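Side-chain contact in oxidoreductase (Bordetella pertussis, PDB 3Q2K), which probably oxidises a UDP-linked N-acetylglucosaminuronic acid with NAD as cofactor, a step in making 2,3-diacetamido-2,3-dideoxy-D-mannuronic acid: residues H300-D303 against D304-R307. Residues are numbered along the deposited sequence; the frame is centred on the assembly and turned at random.
Sequences HPDD and DKIR
D304 opens the second half of a short 3-10 turn by giving its backbone N to P301 O at 2.7 Å, and its CB rests 3.5 Å from P301 O. K305, at the N-cap position of helix 306-315, repeats the i to i+3 pattern: K305 N donates to D302 O at 2.6 Å, approaching from above the carbonyl plane. Its side chain then doubles back along the turn. With CG beside the backbone N (chi1 -76°) and a bend at chi4, the chain crosses over D302, where CE comes to 3.2 Å from D302 OD1; NZ lies 4.0 Å from D302 OD1, a long salt bridge. I306 begins the helix and lays CD1 against D303 O at 3.4 Å, while its side chain also packs on I291 and W294. D302 N donates to H300 ND1 at 3.1 Å, and H300 N to D303 OD2 from above the carboxylate plane; D303 OD1 takes a salt bridge from R169 NH1 and a hydrogen bond from W294 NE1 of strand 290-296. Three successive i to i+3 bonds, beginning with D303 N to H300 O, thus shape this surface lead-in to the helix, the D302-K305 pair probably adding only modest electrostatics.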
loop_
_atom_site.group_PDB
_atom_site.type_symbol
_atom_site.label_atom_id
_atom_site.label_comp_id
_atom_site.label_asym_id
_atom_site.label_seq_id
_atom_site.Cartn_x
_atom_site.Cartn_y
_atom_site.Cartn_z
ATOM N N HIS C 300 19.018 46.034 0.306
ATOM C CA HIS C 300 18.102 46.357 -0.779
ATOM C C HIS C 300 17.248 47.505 -0.253
ATOM O O HIS C 300 16.955 47.568 0.942
ATOM C CB HIS C 300 17.273 45.113 -1.119
ATOM C CG HIS C 300 16.353 45.291 -2.286
ATOM N ND1 HIS C 300 15.177 46.006 -2.209
ATOM C CD2 HIS C 300 16.477 44.916 -3.582
ATOM C CE1 HIS C 300 14.599 46.034 -3.397
ATOM N NE2 HIS C 300 15.366 45.377 -4.248
ATOM N N PRO C 301 16.896 48.468 -1.116
ATOM C CA PRO C 301 16.084 49.598 -0.670
ATOM C C PRO C 301 14.831 49.199 0.112
ATOM O O PRO C 301 14.560 49.793 1.155
ATOM C CB PRO C 301 15.677 50.256 -1.989
ATOM C CG PRO C 301 16.826 49.960 -2.898
ATOM C CD PRO C 301 17.285 48.576 -2.531
ATOM N N ASP C 302 14.076 48.214 -0.365
ATOM C CA ASP C 302 12.961 47.658 0.397
ATOM C C ASP C 302 13.240 47.398 1.876
ATOM O O ASP C 302 12.340 47.516 2.710
ATOM C CB ASP C 302 12.427 46.384 -0.264
ATOM C CG ASP C 302 11.648 46.680 -1.528
ATOM O OD1 ASP C 302 11.725 47.835 -1.995
ATOM O OD2 ASP C 302 10.958 45.780 -2.052
ATOM N N ASP C 303 14.463 47.010 2.224
ATOM C CA ASP C 303 14.854 46.961 3.633
ATOM C C ASP C 303 14.340 48.150 4.438
ATOM O O ASP C 303 13.982 48.006 5.606
ATOM C CB ASP C 303 16.376 46.873 3.790
ATOM C CG ASP C 303 16.950 45.610 3.177
ATOM O OD1 ASP C 303 16.204 44.618 3.021
ATOM O OD2 ASP C 303 18.152 45.611 2.840
ATOM N N ASP C 304 14.314 49.335 3.836
ATOM C CA ASP C 304 13.811 50.491 4.569
ATOM C C ASP C 304 12.296 50.652 4.546
ATOM O O ASP C 304 11.786 51.646 5.058
ATOM C CB ASP C 304 14.442 51.785 4.053
ATOM C CG ASP C 304 15.956 51.728 4.060
ATOM O OD1 ASP C 304 16.524 51.331 5.100
ATOM O OD2 ASP C 304 16.556 52.068 3.016
ATOM N N LYS C 305 11.559 49.701 3.982
ATOM C CA LYS C 305 10.152 49.953 3.688
ATOM C C LYS C 305 9.224 49.199 4.635
ATOM O O LYS C 305 8.003 49.170 4.453
ATOM C CB LYS C 305 9.845 49.536 2.247
ATOM C CG LYS C 305 10.327 50.478 1.155
ATOM C CD LYS C 305 9.508 50.266 -0.116
ATOM C CE LYS C 305 10.279 50.581 -1.392
ATOM N NZ LYS C 305 11.253 51.696 -1.205
ATOM N N ILE C 306 9.826 48.575 5.643
ATOM C CA ILE C 306 9.123 47.592 6.464
ATOM C C ILE C 306 8.095 48.136 7.445
ATOM O O ILE C 306 6.962 47.651 7.541
ATOM C CB ILE C 306 10.076 46.769 7.343
ATOM C CG1 ILE C 306 11.092 46.065 6.441
ATOM C CG2 ILE C 306 9.230 45.847 8.224
ATOM C CD1 ILE C 306 12.267 45.469 7.178
ATOM N N ARG C 307 8.551 49.127 8.204
ATOM C CA ARG C 307 7.687 49.659 9.257
ATOM C C ARG C 307 6.492 50.253 8.523
ATOM O O ARG C 307 5.330 50.049 8.876
ATOM C CB ARG C 307 8.383 50.660 10.186
ATOM C CG ARG C 307 7.899 50.519 11.626
ATOM C CD ARG C 307 8.380 51.563 12.626
ATOM N NE ARG C 307 7.312 52.470 13.046
ATOM C CZ ARG C 307 7.250 53.753 12.702
ATOM N NH1 ARG C 307 6.245 54.526 13.095
ATOM N NH2 ARG C 307 8.214 54.268 11.950
#